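Local atomic coordinates of 49 protein (Murid herpesvirus 4, PDB entry 6A4V), a protein that probably promotes gammaherpesvirus replication by interacting with the host enzyme poly(ADP-ribose) polymerase 1. Residues B[78-90]-B[230-243]. Residues are numbered along the deposited sequence; the frame is centred on the assembly and turned at random.
Sequences TLRHNLDTEPFLL and FSVCVQSQFLLDSL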
ATOM      1  N   THR B  78      -2.099   4.450   5.915  1.00 26.56           N
ATOM      2  CA  THR B  78      -1.878   5.099   4.610  1.00 30.96           C
ATOM      3  C   THR B  78      -0.819   6.193   4.777  1.00 30.34           C
ATOM      4  O   THR B  78       0.074   6.289   3.960  1.00 46.24           O
ATOM      5  CB  THR B  78      -3.174   5.717   4.079  1.00 36.12           C
ATOM      6  OG1 THR B  78      -4.034   4.610   4.031  1.00 37.70           O
ATOM      7  CG2 THR B  78      -3.124   6.360   2.727  1.00 29.08           C
ATOM      8  N   LEU B  79      -0.893   7.000   5.831  1.00 36.65           N
ATOM      9  CA  LEU B  79       0.034   8.145   5.955  1.00 35.41           C
ATOM     10  C   LEU B  79       1.498   7.702   6.144  1.00 34.30           C
ATOM     11  O   LEU B  79       2.421   8.387   5.701  1.00 34.41           O
ATOM     12  CB  LEU B  79      -0.392   9.037   7.116  1.00 38.05           C
ATOM     13  CG  LEU B  79      -1.713   9.793   6.959  1.00 41.70           C
ATOM     14  CD1 LEU B  79      -1.959  10.676   8.184  1.00 46.39           C
ATOM     15  CD2 LEU B  79      -1.716  10.639   5.710  1.00 44.86           C
ATOM     16  N   ARG B  80       1.724   6.545   6.756  1.00 29.46           N
ATOM     17  CA  ARG B  80       3.084   5.987   6.836  1.00 33.99           C
ATOM     18  C   ARG B  80       3.585   5.469   5.472  1.00 38.68           C
ATOM     19  O   ARG B  80       4.776   5.623   5.150  1.00 34.86           O
ATOM     20  CB  ARG B  80       3.132   4.806   7.806  1.00 36.57           C
ATOM     21  CG  ARG B  80       4.506   4.146   7.865  1.00 38.49           C
ATOM     22  CD  ARG B  80       5.408   4.711   8.940  1.00 44.85           C
ATOM     23  NE  ARG B  80       6.287   5.866   8.760  1.00 38.06           N
ATOM     24  CZ  ARG B  80       6.760   6.554   9.790  1.00 47.71           C
ATOM     25  NH1 ARG B  80       6.115   6.533  10.952  1.00 55.18           N
ATOM     26  NH2 ARG B  80       7.860   7.272   9.670  1.00 54.80           N
ATOM     27  N   HIS B  81       2.710   4.782   4.738  1.00 36.72           N
ATOM     28  CA  HIS B  81       3.020   4.390   3.332  1.00 45.12           C
ATOM     29  C   HIS B  81       3.482   5.644   2.588  1.00 31.90           C
ATOM     30  O   HIS B  81       4.544   5.657   1.978  1.00 32.90           O
ATOM     31  CB  HIS B  81       1.860   3.681   2.588  1.00 41.11           C
ATOM     32  CG  HIS B  81       1.392   2.352   3.115  1.00 51.22           C
ATOM     33  ND1 HIS B  81       0.200   1.753   2.674  1.00 55.03           N
ATOM     34  CD2 HIS B  81       1.887   1.503   4.063  1.00 67.89           C
ATOM     35  CE1 HIS B  81       0.024   0.582   3.282  1.00 54.26           C
ATOM     36  NE2 HIS B  81       1.047   0.402   4.141  1.00 60.58           N
ATOM     37  N   ASN B  82       2.723   6.736   2.730  1.00 32.29           N
ATOM     38  CA  ASN B  82       3.005   7.946   1.996  1.00 28.81           C
ATOM     39  C   ASN B  82       4.337   8.569   2.451  1.00 29.93           C
ATOM     40  O   ASN B  82       5.063   9.039   1.630  1.00 35.44           O
ATOM     41  CB  ASN B  82       1.861   8.955   2.021  1.00 28.52           C
ATOM     42  CG  ASN B  82       0.695   8.517   1.168  1.00 29.19           C
ATOM     43  OD1 ASN B  82       0.889   7.693   0.283  1.00 31.44           O
ATOM     44  ND2 ASN B  82      -0.517   8.955   1.485  1.00 24.47           N
ATOM     45  N   LEU B  83       4.648   8.557   3.747  1.00 35.86           N
ATOM     46  CA  LEU B  83       5.860   9.236   4.232  1.00 37.49           C
ATOM     47  C   LEU B  83       7.119   8.431   3.885  1.00 37.00           C
ATOM     48  O   LEU B  83       8.178   9.017   3.775  1.00 32.07           O
ATOM     49  CB  LEU B  83       5.737   9.540   5.725  1.00 37.97           C
ATOM     50  CG  LEU B  83       6.969  10.122   6.419  1.00 36.56           C
ATOM     51  CD1 LEU B  83       7.212  11.573   6.004  1.00 37.32           C
ATOM     52  CD2 LEU B  83       6.803  10.058   7.928  1.00 42.50           C
ATOM     53  N   ASP B  84       7.006   7.109   3.732  1.00 41.30           N
ATOM     54  CA  ASP B  84       8.139   6.325   3.337  1.00 43.83           C
ATOM     55  C   ASP B  84       8.496   6.696   1.880  1.00 49.76           C
ATOM     56  O   ASP B  84       9.684   6.713   1.541  1.00 42.02           O
ATOM     57  CB  ASP B  84       7.922   4.817   3.490  1.00 40.83           C
ATOM     58  CG  ASP B  84       7.729   4.306   4.910  1.00 36.18           C
ATOM     59  OD1 ASP B  84       8.143   5.009   5.823  1.00 32.91           O
ATOM     60  OD2 ASP B  84       7.059   3.232   5.088  1.00 27.53           O
ATOM     61  N   THR B  85       7.479   7.016   1.056  1.00 35.85           N
ATOM     62  CA  THR B  85       7.686   7.359  -0.293  1.00 39.28           C
ATOM     63  C   THR B  85       8.154   8.809  -0.519  1.00 44.20           C
ATOM     64  O   THR B  85       8.869   9.105  -1.476  1.00 36.94           O
ATOM     65  CB  THR B  85       6.399   7.260  -1.080  1.00 43.83           C
ATOM     66  OG1 THR B  85       5.782   5.998  -0.835  1.00 43.95           O
ATOM     67  CG2 THR B  85       6.703   7.516  -2.540  1.00 39.43           C
ATOM     68  N   GLU B  86       7.676   9.740   0.298  1.00 40.71           N
ATOM     69  CA  GLU B  86       7.954  11.138   0.080  1.00 44.09           C
ATOM     70  C   GLU B  86       9.403  11.416  -0.367  1.00 41.45           C
ATOM     71  O   GLU B  86       9.593  12.276  -1.200  1.00 36.39           O
ATOM     72  CB  GLU B  86       7.569  11.910   1.327  1.00 35.76           C
ATOM     73  CG  GLU B  86       7.784  13.388   1.151  1.00 40.98           C
ATOM     74  CD  GLU B  86       7.092  14.196   2.208  1.00 34.88           C
ATOM     75  OE1 GLU B  86       7.742  14.418   3.271  1.00 42.97           O
ATOM     76  OE2 GLU B  86       5.856  14.458   2.031  1.00 35.38           O
ATOM     77  N   PRO B  87      10.476  10.735   0.097  1.00 44.39           N
ATOM     78  CA  PRO B  87      11.838  11.098  -0.330  1.00 43.18           C
ATOM     79  C   PRO B  87      12.165  11.020  -1.838  1.00 46.79           C
ATOM     80  O   PRO B  87      13.070  11.732  -2.279  1.00 50.82           O
ATOM     81  CB  PRO B  87      12.723  10.068   0.403  1.00 46.58           C
ATOM     82  CG  PRO B  87      11.908   9.691   1.620  1.00 39.76           C
ATOM     83  CD  PRO B  87      10.465   9.675   1.131  1.00 44.58           C
ATOM     84  N   PHE B  88      11.363  10.205  -2.540  1.00 39.63           N
ATOM     85  CA  PHE B  88      11.246   9.884  -3.942  1.00 50.34           C
ATOM     86  C   PHE B  88      10.256  10.777  -4.704  1.00 39.58           C
ATOM     87  O   PHE B  88      10.203  10.670  -5.933  1.00 40.18           O
ATOM     88  CB  PHE B  88      10.558   8.516  -4.150  1.00 51.37           C
ATOM     89  CG  PHE B  88      11.232   7.259  -3.665  1.00 63.73           C
ATOM     90  CD1 PHE B  88      11.790   7.165  -2.397  1.00 79.83           C
ATOM     91  CD2 PHE B  88      11.210   6.116  -4.457  1.00 81.25           C
ATOM     92  CE1 PHE B  88      12.375   5.987  -1.963  1.00 84.15           C
ATOM     93  CE2 PHE B  88      11.797   4.934  -4.025  1.00 80.77           C
ATOM     94  CZ  PHE B  88      12.377   4.871  -2.778  1.00 86.54           C
ATOM     95  N   LEU B  89       9.394  11.540  -4.018  1.00 38.07           N
ATOM     96  CA  LEU B  89       8.245  12.214  -4.690  1.00 35.60           C
ATOM     97  C   LEU B  89       8.659  13.393  -5.597  1.00 44.26           C
ATOM     98  O   LEU B  89       8.048  13.552  -6.707  1.00 43.17           O
ATOM     99  CB  LEU B  89       7.226  12.668  -3.655  1.00 36.61           C
ATOM    100  CG  LEU B  89       5.978  13.348  -4.228  1.00 38.78           C
ATOM    101  CD1 LEU B  89       5.300  12.471  -5.232  1.00 37.42           C
ATOM    102  CD2 LEU B  89       4.997  13.703  -3.154  1.00 35.88           C
ATOM    103  N   LEU B  90       9.577  14.260  -5.135  1.00 35.43           N
ATOM    104  CA  LEU B  90       9.924  15.473  -5.883  1.00 36.08           C
ATOM    105  C   LEU B  90      10.819  15.052  -7.035  1.00 36.70           C
ATOM    106  O   LEU B  90      10.539  15.394  -8.177  1.00 34.94           O
ATOM    107  CB  LEU B  90      10.582  16.560  -5.001  1.00 32.61           C
ATOM    108  CG  LEU B  90       9.718  17.219  -3.912  1.00 28.88           C
ATOM    109  CD1 LEU B  90      10.408  18.413  -3.283  1.00 24.72           C
ATOM    110  CD2 LEU B  90       8.344  17.653  -4.417  1.00 36.01           C
ATOM    111  N   PHE B 230       3.415  20.215  -4.212  1.00 37.40           N
ATOM    112  CA  PHE B 230       4.129  19.158  -3.496  1.00 33.68           C
ATOM    113  C   PHE B 230       5.439  19.754  -2.979  1.00 36.58           C
ATOM    114  O   PHE B 230       5.953  19.391  -1.924  1.00 33.78           O
ATOM    115  CB  PHE B 230       4.344  17.911  -4.381  1.00 32.49           C
ATOM    116  CG  PHE B 230       3.198  16.932  -4.340  1.00 29.31           C
ATOM    117  CD1 PHE B 230       2.844  16.285  -3.149  1.00 27.86           C
ATOM    118  CD2 PHE B 230       2.418  16.694  -5.466  1.00 29.90           C
ATOM    119  CE1 PHE B 230       1.776  15.406  -3.102  1.00 29.26           C
ATOM    120  CE2 PHE B 230       1.339  15.815  -5.406  1.00 30.74           C
ATOM    121  CZ  PHE B 230       1.036  15.149  -4.242  1.00 24.68           C
ATOM    122  N   SER B 231       5.989  20.722  -3.708  1.00 42.13           N
ATOM    123  CA  SER B 231       7.244  21.287  -3.235  1.00 41.51           C
ATOM    124  C   SER B 231       7.054  21.925  -1.868  1.00 43.94           C
ATOM    125  O   SER B 231       7.891  21.822  -0.977  1.00 37.28           O
ATOM    126  CB  SER B 231       7.795  22.278  -4.187  1.00 50.65           C
ATOM    127  OG  SER B 231       8.561  21.624  -5.192  1.00 38.41           O
ATOM    128  N   VAL B 232       5.975  22.672  -1.737  1.00 37.25           N
ATOM    129  CA  VAL B 232       5.769  23.400  -0.518  1.00 39.26           C
ATOM    130  C   VAL B 232       5.448  22.379   0.572  1.00 36.29           C
ATOM    131  O   VAL B 232       6.008  22.371   1.662  1.00 36.59           O
ATOM    132  CB  VAL B 232       4.656  24.450  -0.725  1.00 38.80           C
ATOM    133  CG1 VAL B 232       4.008  24.884   0.569  1.00 39.38           C
ATOM    134  CG2 VAL B 232       5.214  25.647  -1.489  1.00 28.56           C
ATOM    135  N   CYS B 233       4.559  21.463   0.214  1.00 38.25           N
ATOM    136  CA  CYS B 233       4.153  20.394   1.075  1.00 36.96           C
ATOM    137  C   CYS B 233       5.346  19.646   1.695  1.00 34.42           C
ATOM    138  O   CYS B 233       5.313  19.312   2.895  1.00 35.52           O
ATOM    139  CB  CYS B 233       3.304  19.453   0.268  1.00 34.69           C
ATOM    140  SG  CYS B 233       2.238  18.455   1.320  1.00 45.51           S
ATOM    141  N   VAL B 234       6.402  19.391   0.903  1.00 33.24           N
ATOM    142  CA  VAL B 234       7.555  18.569   1.315  1.00 31.29           C
ATOM    143  C   VAL B 234       8.534  19.481   2.038  1.00 34.32           C
ATOM    144  O   VAL B 234       9.020  19.162   3.126  1.00 33.68           O
ATOM    145  CB  VAL B 234       8.138  17.832   0.081  1.00 42.75           C
ATOM    146  CG1 VAL B 234       9.479  17.114   0.285  1.00 31.89           C
ATOM    147  CG2 VAL B 234       7.111  16.857  -0.488  1.00 40.77           C
ATOM    148  N   GLN B 235       8.764  20.685   1.497  1.00 47.04           N
ATOM    149  CA  GLN B 235       9.557  21.670   2.201  1.00 46.30           C
ATOM    150  C   GLN B 235       9.051  21.700   3.656  1.00 41.99           C
ATOM    151  O   GLN B 235       9.798  21.593   4.587  1.00 36.03           O
ATOM    152  CB  GLN B 235       9.397  23.069   1.575  1.00 59.99           C
ATOM    153  CG  GLN B 235      10.367  23.417   0.428  1.00 67.17           C
ATOM    154  CD  GLN B 235       9.862  24.420  -0.603  1.00 72.80           C
ATOM    155  OE1 GLN B 235       8.964  25.242  -0.359  1.00 81.67           O
ATOM    156  NE2 GLN B 235      10.451  24.368  -1.794  1.00 55.01           N
ATOM    157  N   SER B 236       7.739  21.872   3.830  1.00 37.70           N
ATOM    158  CA  SER B 236       7.147  22.286   5.099  1.00 37.40           C
ATOM    159  C   SER B 236       6.783  21.062   5.969  1.00 41.52           C
ATOM    160  O   SER B 236       6.140  21.195   7.027  1.00 31.42           O
ATOM    161  CB  SER B 236       5.937  23.183   4.809  1.00 43.10           C
ATOM    162  OG  SER B 236       6.196  24.099   3.714  1.00 36.02           O
ATOM    163  N   GLN B 237       7.113  19.850   5.498  1.00 38.43           N
ATOM    164  CA  GLN B 237       6.874  18.608   6.223  1.00 39.58           C
ATOM    165  C   GLN B 237       5.414  18.454   6.700  1.00 33.35           C
ATOM    166  O   GLN B 237       5.154  17.817   7.772  1.00 31.04           O
ATOM    167  CB  GLN B 237       7.888  18.565   7.365  1.00 37.01           C
ATOM    168  CG  GLN B 237       9.279  18.240   6.811  1.00 41.93           C
ATOM    169  CD  GLN B 237      10.283  17.816   7.849  1.00 44.55           C
ATOM    170  OE1 GLN B 237      10.597  16.634   7.977  1.00 43.60           O
ATOM    171  NE2 GLN B 237      10.799  18.788   8.594  1.00 34.43           N
ATOM    172  N   PHE B 238       4.457  18.915   5.898  1.00 29.51           N
ATOM    173  CA  PHE B 238       2.998  18.785   6.303  1.00 34.12           C
ATOM    174  C   PHE B 238       2.602  17.305   6.432  1.00 33.30           C
ATOM    175  O   PHE B 238       1.881  16.977   7.311  1.00 43.30           O
ATOM    176  CB  PHE B 238       2.059  19.563   5.372  1.00 40.16           C
ATOM    177  CG  PHE B 238       2.254  21.078   5.319  1.00 36.95           C
ATOM    178  CD1 PHE B 238       2.727  21.803   6.406  1.00 42.15           C
ATOM    179  CD2 PHE B 238       1.963  21.789   4.161  1.00 42.81           C
ATOM    180  CE1 PHE B 238       2.906  23.189   6.333  1.00 46.05           C
ATOM    181  CE2 PHE B 238       2.079  23.185   4.101  1.00 41.68           C
ATOM    182  CZ  PHE B 238       2.573  23.877   5.175  1.00 45.24           C
ATOM    183  N   LEU B 239       3.159  16.376   5.641  1.00 36.83           N
ATOM    184  CA  LEU B 239       2.704  14.966   5.810  1.00 32.30           C
ATOM    185  C   LEU B 239       3.143  14.435   7.180  1.00 30.27           C
ATOM    186  O   LEU B 239       2.327  13.762   7.900  1.00 36.35           O
ATOM    187  CB  LEU B 239       3.183  14.105   4.641  1.00 33.87           C
ATOM    188  CG  LEU B 239       3.090  12.589   4.811  1.00 30.99           C
ATOM    189  CD1 LEU B 239       1.655  12.126   4.892  1.00 37.96           C
ATOM    190  CD2 LEU B 239       3.797  11.898   3.672  1.00 36.30           C
ATOM    191  N   LEU B 240       4.402  14.660   7.541  1.00 31.04           N
ATOM    192  CA  LEU B 240       4.890  14.259   8.972  1.00 34.03           C
ATOM    193  C   LEU B 240       4.018  14.867  10.069  1.00 35.39           C
ATOM    194  O   LEU B 240       3.545  14.133  10.941  1.00 40.22           O
ATOM    195  CB  LEU B 240       6.350  14.640   9.146  1.00 28.52           C
ATOM    196  CG  LEU B 240       7.024  14.487  10.534  1.00 30.23           C
ATOM    197  CD1 LEU B 240       7.083  13.058  11.003  1.00 27.97           C
ATOM    198  CD2 LEU B 240       8.451  15.039  10.415  1.00 25.72           C
ATOM    199  N   ASP B 241       3.745  16.165   9.984  1.00 37.32           N
ATOM    200  CA  ASP B 241       2.850  16.804  10.931  1.00 33.75           C
ATOM    201  C   ASP B 241       1.550  16.013  11.041  1.00 37.27           C
ATOM    202  O   ASP B 241       1.012  15.743  12.116  1.00 42.80           O
ATOM    203  CB  ASP B 241       2.459  18.223  10.534  1.00 37.28           C
ATOM    204  CG  ASP B 241       3.582  19.235  10.730  1.00 51.85           C
ATOM    205  OD1 ASP B 241       4.581  18.877  11.403  1.00 43.39           O
ATOM    206  OD2 ASP B 241       3.450  20.366  10.198  1.00 57.01           O
ATOM    207  N   SER B 242       1.003  15.681   9.897  1.00 30.18           N
ATOM    208  CA  SER B 242      -0.323  15.240   9.927  1.00 35.24           C
ATOM    209  C   SER B 242      -0.306  13.823  10.516  1.00 30.64           C
ATOM    210  O   SER B 242      -1.213  13.468  11.220  1.00 40.10           O
ATOM    211  CB  SER B 242      -0.952  15.388   8.550  1.00 30.68           C
ATOM    212  OG  SER B 242      -1.976  14.481   8.405  1.00 35.59           O
ATOM    213  N   LEU B 243       0.773  13.082  10.249  1.00 34.92           N
ATOM    214  CA  LEU B 243       1.032  11.706  10.720  1.00 34.31           C
ATOM    215  C   LEU B 243       1.167  11.724  12.232  1.00 34.21           C
ATOM    216  O   LEU B 243       0.588  10.860  12.924  1.00 30.19           O
ATOM    217  CB  LEU B 243       2.332  11.144  10.086  1.00 33.42           C
ATOM    218  CG  LEU B 243       2.633   9.675  10.324  1.00 37.08           C
ATOM    219  CD1 LEU B 243       3.448   9.115   9.193  1.00 42.54           C
ATOM    220  CD2 LEU B 243       3.376   9.402  11.642  1.00 36.89           C
TER
HETATM  221  O   HOH W   1       4.545  16.768   2.867  1.00 40.65           O
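Leu239 pushes its CD2 methyl against the backbone of Leu83, and this fit of a leucine branch onto a helix surface is the centre of the apolar packing between helices 78-85 and 238-243. CD2 lies 3.4 Å from Leu83 CA, tighter than usual for two carbons, while the other branch, CD1, slides past Leu79 CD2 at 3.8 Å. One turn further on, Leu243 CD1 meets Leu83 CD2 at 3.7 Å, the two side chains crossing nearly at right angles, and lies over one face of the Arg80 guanidinium, toward its rim, while Arg80 NH1 is hydrogen-bonded to Asn293. Past the break in 78-90, and ahead of that in 230-243, Leu90 CD1 and Val234 CG1 approach tip to tip, and Leu89 CD2 comes obliquely to the Phe230 ring, 3.4 Å from Phe230 CD1.

The polar link is indirect. With CG anti to the backbone N (chi1 -178°) and an extended chain, Glu86 meets the oncoming Val234 and brings OE2 to a water at 2.8 Å. That water accepts from Leu239 N and donates weakly to Cys233 O, spanning the break where Gln237 makes a Schellman motif; Tyr40 also bonds OE2.

Helices 78-85 and 238-243 run antiparallel at 152°, as in an all-helical bundle whose long neighbouring helices are both interrupted at one level.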